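PDB 6OZB: Two-component sensor histidine kinase from Nostoc sp., which probably senses light through a GAF domain that covalently carries a bilin chromophore, here phycoerythrobilin, and relays the signal to its histidine kinase part. Local coordinates for residues 56-59 with 60-64; 82-85 with 86-89; 92-95 with 96-100; 137-140 with 141-145; 176-179 with 180-183. The protein carries 1 engineered substitution. One frame throughout, in Å; residues are numbered along the deposited sequence.

Contact 1: 56-59 with 60-64; sequences KFHP and DGSGQ
The imidazole of His58 leans across a tight turn onto the returning arm of the hairpin, where its CD2 lies 3.0 Å from Ser62 OG, the hydroxyl sitting at the ring edge near its plane. With CG anti to the carbonyl carbon (chi1 -57°), the ring is carried past Gly63 as far as Gln64. His58 NE2 comes within 3.8 Å of Gln64 CB, and the imidazole and the Gln64 amide are turned 51° against each other. Ser62 OG donates to Asp60 OD1 over 2.6 Å, on the syn lone pair of that carboxylate oxygen. The same oxygen receives Ser62 N (3.0 Å) from above the carboxylate plane, an Asx turn, so two donors of one residue hold the aspartate in place. Phe57 points to the sheet face opposite Lys56 and Gln64, and its CD1 edge meets Gly61 O at 3.5 Å. Underneath is a beta hairpin: His58 to Gly61 form a type I turn, His58 N bonds Ser62 O at 2.7 Å, and Lys56 and Gln64 exchange two backbone bonds. A CB on Gly63 would clash with Lys56 O. Strand 51-57 is flanked by strand 161-170, with a backbone hydrogen bond between Phe57 and Trp163. On the other side, strand 63-70 pairs with strand 82-83, Asn82 bonding the His58 ring and Gly80 the Gln64 amide, while Arg93 of helix 90-99 reaches Gly61 O.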
# COMPACT_ATOMS: atom_id res chain seq x y z
N LYS C 56 -19.89 -6.46 21.00
CA LYS C 56 -19.35 -6.60 22.35
C LYS C 56 -18.76 -8.00 22.51
O LYS C 56 -19.43 -9.01 22.22
CB LYS C 56 -20.44 -6.34 23.39
CG LYS C 56 -19.94 -6.33 24.86
CD LYS C 56 -21.15 -6.27 25.80
CE LYS C 56 -20.80 -6.04 27.28
NZ LYS C 56 -19.70 -6.90 27.73
N PHE C 57 -17.52 -8.08 22.97
CA PHE C 57 -16.86 -9.38 23.13
C PHE C 57 -17.33 -10.10 24.40
O PHE C 57 -17.56 -9.48 25.44
CB PHE C 57 -15.35 -9.24 23.18
CG PHE C 57 -14.73 -8.93 21.86
CD1 PHE C 57 -14.65 -9.90 20.88
CD2 PHE C 57 -14.23 -7.67 21.59
CE1 PHE C 57 -14.09 -9.62 19.63
CE2 PHE C 57 -13.67 -7.38 20.36
CZ PHE C 57 -13.61 -8.36 19.37
N HIS C 58 -17.50 -11.42 24.26
CA HIS C 58 -17.64 -12.34 25.39
C HIS C 58 -16.25 -12.75 25.88
O HIS C 58 -15.27 -12.63 25.15
CB HIS C 58 -18.42 -13.59 24.97
CG HIS C 58 -19.77 -13.31 24.39
ND1 HIS C 58 -20.80 -12.76 25.12
CD2 HIS C 58 -20.27 -13.52 23.15
CE1 HIS C 58 -21.87 -12.64 24.35
NE2 HIS C 58 -21.57 -13.09 23.15
N PRO C 59 -16.17 -13.27 27.11
CA PRO C 59 -14.86 -13.70 27.62
C PRO C 59 -14.10 -14.69 26.73
O PRO C 59 -12.87 -14.62 26.67
CB PRO C 59 -15.23 -14.36 28.95
CG PRO C 59 -16.45 -13.64 29.40
CD PRO C 59 -17.22 -13.36 28.13
N ASP C 60 -14.81 -15.59 26.03
CA ASP C 60 -14.13 -16.59 25.21
C ASP C 60 -13.71 -16.05 23.83
O ASP C 60 -13.19 -16.79 23.00
CB ASP C 60 -15.01 -17.84 25.05
CG ASP C 60 -16.26 -17.60 24.20
OD1 ASP C 60 -16.55 -16.46 23.78
OD2 ASP C 60 -16.98 -18.59 23.96
N GLY C 61 -13.95 -14.76 23.58
CA GLY C 61 -13.51 -14.13 22.34
C GLY C 61 -14.58 -14.06 21.25
O GLY C 61 -14.42 -13.36 20.24
N SER C 62 -15.65 -14.83 21.43
CA SER C 62 -16.84 -14.66 20.62
C SER C 62 -17.45 -13.34 20.98
O SER C 62 -16.99 -12.64 21.88
CB SER C 62 -17.86 -15.77 20.85
OG SER C 62 -18.41 -15.69 22.16
N GLY C 63 -18.51 -12.98 20.28
CA GLY C 63 -19.14 -11.71 20.56
C GLY C 63 -20.54 -11.58 20.00
O GLY C 63 -21.03 -12.48 19.33
N GLN C 64 -21.15 -10.43 20.28
CA GLN C 64 -22.53 -10.18 19.93
C GLN C 64 -22.75 -8.74 19.43
O GLN C 64 -22.16 -7.76 19.94
CB GLN C 64 -23.42 -10.44 21.14
CG GLN C 64 -24.92 -10.25 20.86
CD GLN C 64 -25.79 -10.64 22.03
OE1 GLN C 64 -25.52 -10.27 23.18
NE2 GLN C 64 -26.85 -11.39 21.75

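Contact 2: 82-85 with 86-89; sequences NFPA and DDIP. With PEB (phycoerythrobilin), chain F.
Asp87 folds its carboxylate back against Pro84 and Phe83 on the tight side of the turn. Its OD1 lies 3.3 Å from Pro84 CG, while OD2 stands at the edge of the Phe83 ring, 3.7 Å from CD2, with ring and carboxylate planes 54° apart. One face of that ring takes phycoerythrobilin, CAD lying over its centre, 4.0 Å above the plane. An alanine here would remove the ring's face and edge, and would probably leave the D-ring vinyl group with less to hold its rotation. Ile88 and Pro89 complete the packing: Ile88 CG1 is 3.6 Å from chromophore C4C, and Pro89 CD 3.4 Å from C1B. By contrast the Asp86 carboxylate lies toward solvent, as does the Pro84 ring except where Asp87 packs on it. Two bonds, Asp87 N to Pro84 O and Ile88 N to Ala85 O (3.0 Å), wind the chain into a 3-10 turn. Asp87-Ile88-Pro89 match the Asp-Ile-Pro motif familiar from phytochromes. Its chemistry is divided: Ile88 and Pro89 press apolar carbons on the bilin, Asp87 O approaches pyrrole nitrogen NB to 2.9 Å, and Tyr142 OH holds Asp87 OD2, tying this loop to the chromophore-bearing helix.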
# COMPACT_ATOMS: atom_id res chain seq x y z
N ASN C 82 -24.85 -13.56 17.46
CA ASN C 82 -23.55 -13.93 18.02
C ASN C 82 -22.61 -14.43 16.94
O ASN C 82 -23.01 -15.13 16.02
CB ASN C 82 -23.69 -15.02 19.08
CG ASN C 82 -24.41 -14.54 20.31
OD1 ASN C 82 -23.89 -13.72 21.06
ND2 ASN C 82 -25.60 -15.06 20.53
N PHE C 83 -21.33 -14.09 17.06
CA PHE C 83 -20.34 -14.59 16.13
C PHE C 83 -19.19 -15.25 16.88
O PHE C 83 -18.79 -14.77 17.94
CB PHE C 83 -19.82 -13.46 15.25
CG PHE C 83 -20.88 -12.84 14.37
CD1 PHE C 83 -21.71 -11.87 14.87
CD2 PHE C 83 -21.07 -13.28 13.07
CE1 PHE C 83 -22.70 -11.30 14.08
CE2 PHE C 83 -22.06 -12.72 12.26
CZ PHE C 83 -22.88 -11.73 12.77
N PRO C 84 -18.65 -16.34 16.33
CA PRO C 84 -17.62 -17.11 17.04
C PRO C 84 -16.26 -16.42 17.10
O PRO C 84 -15.98 -15.51 16.31
CB PRO C 84 -17.53 -18.40 16.22
CG PRO C 84 -17.98 -18.04 14.89
CD PRO C 84 -18.96 -16.92 15.01
N ALA C 85 -15.44 -16.85 18.04
CA ALA C 85 -14.10 -16.32 18.21
C ALA C 85 -13.30 -16.47 16.92
O ALA C 85 -12.51 -15.60 16.58
CB ALA C 85 -13.38 -17.04 19.36
N ASP C 86 -13.52 -17.57 16.21
CA ASP C 86 -12.75 -17.90 15.02
C ASP C 86 -12.90 -16.88 13.89
O ASP C 86 -12.09 -16.85 12.96
CB ASP C 86 -13.15 -19.28 14.47
CG ASP C 86 -12.62 -20.43 15.30
OD1 ASP C 86 -11.82 -20.18 16.23
OD2 ASP C 86 -13.00 -21.58 15.01
N ASP C 87 -13.94 -16.04 13.95
CA ASP C 87 -14.14 -15.03 12.91
C ASP C 87 -13.02 -13.99 12.94
O ASP C 87 -12.74 -13.35 11.92
CB ASP C 87 -15.50 -14.35 13.05
CG ASP C 87 -16.64 -15.23 12.58
OD1 ASP C 87 -16.42 -16.46 12.45
OD2 ASP C 87 -17.75 -14.68 12.36
N ILE C 88 -12.40 -13.82 14.11
CA ILE C 88 -11.26 -12.94 14.29
C ILE C 88 -10.09 -13.79 14.81
O ILE C 88 -9.97 -14.00 16.02
CB ILE C 88 -11.58 -11.79 15.29
CG1 ILE C 88 -12.84 -11.06 14.84
CG2 ILE C 88 -10.42 -10.82 15.39
CD1 ILE C 88 -13.29 -9.97 15.78
N PRO C 89 -9.23 -14.27 13.90
CA PRO C 89 -8.14 -15.17 14.30
C PRO C 89 -7.10 -14.48 15.16
O PRO C 89 -7.09 -13.25 15.22
CB PRO C 89 -7.53 -15.60 12.95
CG PRO C 89 -8.59 -15.35 11.97
CD PRO C 89 -9.26 -14.10 12.45
CHC PEB F . -15.11 -10.06 11.94
NC PEB F . -12.82 -10.46 10.95
C1C PEB F . -11.60 -9.86 10.87
C2C PEB F . -11.64 -8.64 11.50
C3C PEB F . -12.91 -8.47 12.01
C4C PEB F . -13.64 -9.63 11.66
CMC PEB F . -13.29 -7.24 12.80
CAC PEB F . -10.40 -7.69 11.58
CBC PEB F . -10.17 -6.99 10.25
CGC PEB F . -11.14 -5.85 10.13
O1C PEB F . -11.14 -4.95 11.02
O2C PEB F . -11.95 -5.78 9.15
ND PEB F . -16.18 -7.98 11.26
C1D PEB F . -15.93 -8.96 12.40
C2D PEB F . -17.27 -9.45 12.70
C3D PEB F . -18.22 -8.90 11.86
C4D PEB F . -17.64 -7.97 10.97
CMD PEB F . -17.55 -10.55 13.76
CAD PEB F . -19.69 -9.33 11.84
CBD PEB F . -20.66 -8.36 11.74
OD PEB F . -18.18 -7.28 10.12
NA PEB F . -13.00 -15.17 9.17
C1A PEB F . -14.10 -16.07 9.14
C2A PEB F . -13.59 -17.48 8.95
C3A PEB F . -12.07 -17.40 8.89
C4A PEB F . -11.75 -15.90 9.03
CMA PEB F . -14.09 -18.45 10.07
CBA PEB F . -11.66 -19.41 7.34
OA PEB F . -15.26 -15.73 9.28
CHA PEB F . -10.49 -15.41 8.92
CAA PEB F . -11.37 -17.93 7.63
NB PEB F . -10.96 -12.86 9.72
C1B PEB F . -10.14 -13.94 9.13
C2B PEB F . -8.84 -13.44 8.75
C3B PEB F . -8.82 -12.05 9.08
C4B PEB F . -10.13 -11.65 9.70
CHB PEB F . -10.36 -10.36 10.14
CMB PEB F . -7.75 -14.25 8.13
CAB PEB F . -7.66 -11.10 8.85
CBB PEB F . -7.90 -10.33 7.57
CGB PEB F . -6.61 -9.54 7.33
O1B PEB F . -6.32 -8.63 8.17
O2B PEB F . -5.87 -9.81 6.36

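Contact 3: 92-95 with 96-100; sequences AREL and LVKSK
Backbone amides of Leu96, Val97, Lys98 and Ser99 bond in turn to the carbonyls of Ala92, Arg93, Glu94 and Leu95, a regular alpha-helical ladder in which the last rung, Ser99 N to Leu95 O at 3.0 Å, is the most bent (140° at the hydrogen). Side chains of the second segment lie back over the carbonyls one turn earlier. Leu96 CG approaches Ala92 O to 3.6 Å, and Val97 CG2 sits 3.4 Å from Arg93 O, placed there because this branch is anti to the carbonyl carbon and beside the backbone N. Along the outer surface, Glu94 and Lys98 touch through their aliphatic parts, CG to CG at 3.9 Å. Their charged ends stay apart, Glu94 OE1 being 5.7 Å from Lys98 NZ, and the lysine is poorly ordered, so any attraction between them is probably weak and screened by solvent. The helix, 90-99, follows the Asp-Ile-Pro loop of this GAF domain and has two unlike sides: Leu96 and Val97 pack on Leu162 of strand 161-170, whereas Glu94 and Lys98 look outward. Arg93 CB points away from the following turn, the chain bends at chi3 (-62°), and its guanidinium binds Gly61 O, with weaker bonds from NH2 to Ala85 O and Ile88 O. Near the other end, Ser99 CB rests 3.4 Å from Leu95 O while its hydroxyl bonds Asp119. At Lys100 the chain turns to positive phi (50°); its N makes a weak bond to Leu96 O, and its ammonium group forms a cation-pi contact with Phe157.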
# COMPACT_ATOMS: atom_id res chain seq x y z
N ALA C 92 -5.07 -11.26 13.88
CA ALA C 92 -5.92 -10.08 13.82
C ALA C 92 -6.23 -9.58 15.21
O ALA C 92 -6.22 -8.38 15.45
CB ALA C 92 -7.21 -10.40 13.08
N ARG C 93 -6.52 -10.50 16.12
CA ARG C 93 -6.92 -10.13 17.47
C ARG C 93 -5.76 -9.44 18.18
O ARG C 93 -5.95 -8.44 18.86
CB ARG C 93 -7.38 -11.37 18.25
CG ARG C 93 -8.10 -11.06 19.55
CD ARG C 93 -8.72 -12.31 20.16
NE ARG C 93 -9.73 -12.93 19.30
CZ ARG C 93 -11.05 -12.77 19.45
NH1 ARG C 93 -11.54 -12.00 20.42
NH2 ARG C 93 -11.89 -13.39 18.63
N GLU C 94 -4.55 -9.95 17.95
CA GLU C 94 -3.37 -9.35 18.56
C GLU C 94 -3.14 -7.92 18.08
O GLU C 94 -2.66 -7.09 18.84
CB GLU C 94 -2.14 -10.19 18.25
CG GLU C 94 -0.90 -9.72 18.99
CD GLU C 94 0.30 -10.59 18.72
OE1 GLU C 94 1.10 -10.79 19.66
OE2 GLU C 94 0.45 -11.07 17.57
N LEU C 95 -3.42 -7.65 16.81
CA LEU C 95 -3.30 -6.28 16.31
C LEU C 95 -4.25 -5.35 17.00
O LEU C 95 -3.91 -4.20 17.28
CB LEU C 95 -3.54 -6.19 14.81
CG LEU C 95 -2.47 -6.80 13.91
CD1 LEU C 95 -2.84 -6.59 12.46
CD2 LEU C 95 -1.13 -6.19 14.25
N LEU C 96 -5.46 -5.84 17.25
CA LEU C 96 -6.46 -5.07 17.98
C LEU C 96 -5.97 -4.78 19.40
O LEU C 96 -5.97 -3.63 19.84
CB LEU C 96 -7.81 -5.82 17.98
CG LEU C 96 -8.54 -5.90 16.64
CD1 LEU C 96 -9.64 -6.92 16.68
CD2 LEU C 96 -9.11 -4.55 16.29
N VAL C 97 -5.52 -5.82 20.11
CA VAL C 97 -5.16 -5.71 21.53
C VAL C 97 -3.88 -4.90 21.76
O VAL C 97 -3.85 -4.04 22.63
CB VAL C 97 -4.99 -7.10 22.18
CG1 VAL C 97 -4.37 -6.98 23.59
CG2 VAL C 97 -6.32 -7.82 22.23
N LYS C 98 -2.84 -5.20 20.99
CA LYS C 98 -1.51 -4.61 21.18
C LYS C 98 -1.27 -3.30 20.43
O LYS C 98 -0.59 -2.42 20.93
CB LYS C 98 -0.43 -5.63 20.76
CG LYS C 98 -0.40 -6.89 21.63
CD LYS C 98 0.10 -6.55 23.04
CE LYS C 98 0.23 -7.78 23.92
NZ LYS C 98 -1.11 -8.34 24.25
N SER C 99 -1.84 -3.15 19.24
CA SER C 99 -1.63 -1.92 18.48
C SER C 99 -2.88 -1.03 18.40
O SER C 99 -2.80 0.08 17.88
CB SER C 99 -1.15 -2.24 17.07
OG SER C 99 0.09 -2.92 17.13
N LYS C 100 -4.00 -1.51 18.93
CA LYS C 100 -5.25 -0.80 18.84
C LYS C 100 -5.51 -0.36 17.39
O LYS C 100 -5.92 0.76 17.12
CB LYS C 100 -5.24 0.41 19.79
CG LYS C 100 -4.90 0.02 21.21
CD LYS C 100 -5.41 1.05 22.20
CE LYS C 100 -5.19 0.63 23.66
NZ LYS C 100 -4.10 -0.38 23.81

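Contact 4: 137-140 with 141-145; sequences SCHV and EYLTA. With PEB (phycoerythrobilin), chain F.
His139 and Tyr142 both carry CG anti to the backbone N (chi1 -169° and -176°), which swings their rings from one side of the helix onto phycoerythrobilin. Between themselves they touch lightly, His139 ND1 lying 4.1 Å from Tyr142 CD1. The imidazole is held on both faces: chromophore CHB lies over its centre, 3.6 Å above the plane, and Leu143 CD1, from the next turn, covers the opposite face toward the rim. His139 NE2 donates to propionate oxygen O2C over 2.9 Å. Tyr142 comes at the bilin with its edge, CE1 being 3.8 Å from C3D in the plane of the ring, while CD2 approaches carbonyl oxygen OA to 3.0 Å; its hydroxyl bonds Asp87 OD2. With an alanine in place of this tyrosine both ring and hydroxyl would be gone, which would probably leave Asp87 OD2 without this mate and ring D less restrained. Away from the pocket, Glu141 lies back along Ser137 O. Regular helical bonds, such as Thr144 N to Val140 O, keep this spacing. Cys138 SG is covalently bound to chromophore CAA (2.0 Å), the thioether attachment of a phytochrome GAF domain. The bilin is thus anchored covalently at ring A, while the face of the adjacent histidine and its hydrogen bond to a propionate probably steady its middle.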
# COMPACT_ATOMS: atom_id res chain seq x y z
N SER C 137 -8.20 -13.68 1.94
CA SER C 137 -9.35 -14.00 1.11
C SER C 137 -10.55 -14.46 1.95
O SER C 137 -11.70 -14.26 1.56
CB SER C 137 -9.00 -15.08 0.08
OG SER C 137 -8.56 -16.26 0.72
N CYS C 138 -10.30 -15.09 3.09
CA CYS C 138 -11.42 -15.56 3.91
C CYS C 138 -12.25 -14.38 4.37
O CYS C 138 -13.48 -14.45 4.36
CB CYS C 138 -10.93 -16.36 5.12
SG CYS C 138 -12.28 -17.10 6.07
N HIS C 139 -11.59 -13.29 4.75
CA HIS C 139 -12.27 -12.11 5.24
C HIS C 139 -12.98 -11.38 4.08
O HIS C 139 -14.10 -10.88 4.25
CB HIS C 139 -11.27 -11.19 5.97
CG HIS C 139 -11.91 -10.08 6.74
ND1 HIS C 139 -13.06 -10.24 7.49
CD2 HIS C 139 -11.53 -8.79 6.88
CE1 HIS C 139 -13.37 -9.08 8.04
NE2 HIS C 139 -12.46 -8.19 7.70
N VAL C 140 -12.37 -11.35 2.90
CA VAL C 140 -13.05 -10.78 1.73
C VAL C 140 -14.35 -11.54 1.48
O VAL C 140 -15.39 -10.94 1.21
CB VAL C 140 -12.18 -10.82 0.48
CG1 VAL C 140 -13.04 -10.81 -0.81
CG2 VAL C 140 -11.28 -9.68 0.51
N GLU C 141 -14.26 -12.86 1.51
CA GLU C 141 -15.42 -13.71 1.22
C GLU C 141 -16.51 -13.52 2.27
O GLU C 141 -17.70 -13.52 1.96
CB GLU C 141 -14.97 -15.19 1.11
CG GLU C 141 -14.19 -15.47 -0.21
CD GLU C 141 -13.31 -16.72 -0.18
OE1 GLU C 141 -13.60 -17.65 0.60
OE2 GLU C 141 -12.32 -16.77 -0.95
N TYR C 142 -16.10 -13.34 3.52
CA TYR C 142 -17.00 -13.09 4.64
C TYR C 142 -17.81 -11.81 4.41
O TYR C 142 -19.03 -11.79 4.58
CB TYR C 142 -16.15 -12.97 5.89
CG TYR C 142 -16.82 -12.79 7.24
CD1 TYR C 142 -16.99 -11.53 7.78
CD2 TYR C 142 -17.19 -13.89 7.99
CE1 TYR C 142 -17.55 -11.37 9.05
CE2 TYR C 142 -17.74 -13.75 9.26
CZ TYR C 142 -17.92 -12.49 9.78
OH TYR C 142 -18.47 -12.38 11.03
N LEU C 143 -17.12 -10.75 3.99
CA LEU C 143 -17.78 -9.46 3.75
C LEU C 143 -18.66 -9.55 2.49
O LEU C 143 -19.81 -9.10 2.49
CB LEU C 143 -16.74 -8.34 3.62
CG LEU C 143 -15.92 -8.00 4.87
CD1 LEU C 143 -14.81 -6.97 4.56
CD2 LEU C 143 -16.77 -7.48 5.97
N THR C 144 -18.13 -10.14 1.43
CA THR C 144 -18.89 -10.26 0.19
C THR C 144 -20.20 -11.07 0.42
O THR C 144 -21.21 -10.77 -0.18
CB THR C 144 -18.03 -10.89 -0.92
OG1 THR C 144 -16.91 -10.05 -1.18
CG2 THR C 144 -18.84 -11.02 -2.19
N ALA C 145 -20.17 -12.07 1.30
CA ALA C 145 -21.35 -12.87 1.57
C ALA C 145 -22.47 -12.03 2.19
O ALA C 145 -23.64 -12.39 2.08
CB ALA C 145 -21.00 -14.02 2.49
CHC PEB F . -15.11 -10.06 11.94
NC PEB F . -12.82 -10.46 10.95
C1C PEB F . -11.60 -9.86 10.87
C2C PEB F . -11.64 -8.64 11.50
C3C PEB F . -12.91 -8.47 12.01
C4C PEB F . -13.64 -9.63 11.66
CMC PEB F . -13.29 -7.24 12.80
CAC PEB F . -10.40 -7.69 11.58
CBC PEB F . -10.17 -6.99 10.25
CGC PEB F . -11.14 -5.85 10.13
O1C PEB F . -11.14 -4.95 11.02
O2C PEB F . -11.95 -5.78 9.15
ND PEB F . -16.18 -7.98 11.26
C1D PEB F . -15.93 -8.96 12.40
C2D PEB F . -17.27 -9.45 12.70
C3D PEB F . -18.22 -8.90 11.86
C4D PEB F . -17.64 -7.97 10.97
CMD PEB F . -17.55 -10.55 13.76
CAD PEB F . -19.69 -9.33 11.84
CBD PEB F . -20.66 -8.36 11.74
OD PEB F . -18.18 -7.28 10.12
NA PEB F . -13.00 -15.17 9.17
C1A PEB F . -14.10 -16.07 9.14
C2A PEB F . -13.59 -17.48 8.95
C3A PEB F . -12.07 -17.40 8.89
C4A PEB F . -11.75 -15.90 9.03
CMA PEB F . -14.09 -18.45 10.07
CBA PEB F . -11.66 -19.41 7.34
OA PEB F . -15.26 -15.73 9.28
CHA PEB F . -10.49 -15.41 8.92
CAA PEB F . -11.37 -17.93 7.63
NB PEB F . -10.96 -12.86 9.72
C1B PEB F . -10.14 -13.94 9.13
C2B PEB F . -8.84 -13.44 8.75
C3B PEB F . -8.82 -12.05 9.08
C4B PEB F . -10.13 -11.65 9.70
CHB PEB F . -10.36 -10.36 10.14
CMB PEB F . -7.75 -14.25 8.13
CAB PEB F . -7.66 -11.10 8.85
CBB PEB F . -7.90 -10.33 7.57
CGB PEB F . -6.61 -9.54 7.33
O1B PEB F . -6.32 -8.63 8.17
O2B PEB F . -5.87 -9.81 6.36
O HOH W 1 -10.62 -18.00 1.42

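Contact 5: 176-179 with 180-183; sequences VSED and ELEA
Glu180, in the first turn of the helix, has its backbone N bonded to Ser177 OG at 3.2 Å, which makes Ser177 the N-cap. The serine hydroxyl can do this because its OG lies between the backbone N and the carbonyl carbon (chi1 72°). A capping box would have the Glu180 carboxylate accept directly from Ser177 N; here a water stands between them, accepting from Ser177 N and donating to Glu180 OE1 over 2.8 Å. The extended glutamate chain crosses Val176 at about a right angle, with Glu180 CD 3.9 Å from Val176 CG1, and its OE2 forms a salt bridge with Arg174. Leu181 comes next: its N bonds Ser177 O at 3.2 Å, and its CD2 lies 4.3 Å from Val176 CG1, an apolar contact on the inner side. Glu182 N then bonds Glu178 O at 2.8 Å. Its carboxylate stands near that of Asp179, OE1 to OD1 4.3 Å, and one water donating to both oxygens probably eases the repulsion of the like charges. The acids of this first turn would also be helped by the positive end of the helix dipole. Ala183 N, bonded to Asp179 O at 3.0 Å, carries the helix onward. Helix 178-201 starts against the sheet: Val176 and Leu181 both pack on Ile104 of strand 102-106 and Val152 of strand 150-158. Glu178 OE1 bonds Ile130 N in a neighbouring loop, and Ser177 packs on Gln91 of the second subunit.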
# COMPACT_ATOMS: atom_id res chain seq x y z
N VAL C 176 -11.78 5.94 2.36
CA VAL C 176 -11.85 6.35 3.74
C VAL C 176 -10.63 7.18 4.06
O VAL C 176 -9.50 6.75 3.84
CB VAL C 176 -11.97 5.12 4.69
CG1 VAL C 176 -12.00 5.57 6.15
CG2 VAL C 176 -13.17 4.30 4.35
N SER C 177 -10.89 8.37 4.58
CA SER C 177 -9.86 9.34 4.91
C SER C 177 -9.39 9.22 6.35
O SER C 177 -10.07 8.65 7.20
CB SER C 177 -10.39 10.75 4.71
OG SER C 177 -11.33 11.06 5.74
N GLU C 178 -8.24 9.81 6.62
CA GLU C 178 -7.73 9.90 7.98
C GLU C 178 -8.72 10.59 8.90
O GLU C 178 -8.89 10.18 10.04
CB GLU C 178 -6.42 10.68 8.01
CG GLU C 178 -5.30 10.03 7.20
CD GLU C 178 -4.64 8.88 7.93
OE1 GLU C 178 -3.64 8.35 7.41
OE2 GLU C 178 -5.12 8.50 9.03
N ASP C 179 -9.38 11.62 8.39
CA ASP C 179 -10.33 12.39 9.20
C ASP C 179 -11.47 11.52 9.69
O ASP C 179 -11.95 11.70 10.82
CB ASP C 179 -10.88 13.57 8.41
CG ASP C 179 -9.92 14.74 8.35
OD1 ASP C 179 -8.77 14.63 8.85
OD2 ASP C 179 -10.32 15.80 7.81
N GLU C 180 -11.94 10.61 8.85
CA GLU C 180 -12.99 9.68 9.23
C GLU C 180 -12.49 8.70 10.28
O GLU C 180 -13.22 8.39 11.22
CB GLU C 180 -13.54 8.92 8.03
CG GLU C 180 -14.56 7.84 8.41
CD GLU C 180 -15.31 7.28 7.19
OE1 GLU C 180 -15.42 7.98 6.17
OE2 GLU C 180 -15.81 6.13 7.28
N LEU C 181 -11.25 8.24 10.17
CA LEU C 181 -10.75 7.35 11.22
C LEU C 181 -10.61 8.11 12.52
O LEU C 181 -10.85 7.55 13.57
CB LEU C 181 -9.39 6.72 10.91
CG LEU C 181 -9.28 5.66 9.85
CD1 LEU C 181 -7.87 5.09 9.94
CD2 LEU C 181 -10.34 4.59 10.04
N GLU C 182 -10.19 9.37 12.43
CA GLU C 182 -9.97 10.19 13.62
C GLU C 182 -11.32 10.37 14.32
O GLU C 182 -11.39 10.30 15.54
CB GLU C 182 -9.33 11.53 13.24
CG GLU C 182 -9.18 12.51 14.39
CD GLU C 182 -8.69 13.87 13.94
OE1 GLU C 182 -7.87 13.93 12.99
OE2 GLU C 182 -9.12 14.89 14.53
N ALA C 183 -12.38 10.59 13.55
CA ALA C 183 -13.73 10.69 14.10
C ALA C 183 -14.15 9.43 14.82
O ALA C 183 -14.67 9.49 15.94
CB ALA C 183 -14.73 11.02 13.01
O HOH W 2 -13.58 9.29 4.45
O HOH W 3 -7.00 13.18 10.68

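Overall arrangement
Contacts 1 and 2 are adjacent, since the hairpin of 56-64 pairs with strand 82-83, and contact 3 joins both through Arg93. Contact 1 is a surface turn ruled by polar and backbone bonds; the others are partly buried. Contacts 2 and 4 share the chromophore: the former offers mainly apolar packing and a carbonyl, the latter a covalent link and a histidine donor, and the Asp87-Tyr142 bond connects them. Contacts 3 and 5 are helical turns with an apolar side on the sheet and a charged side outward, their centres about 19 Å apart. Contact 5 lies across the chain's centre from contacts 1 and 2.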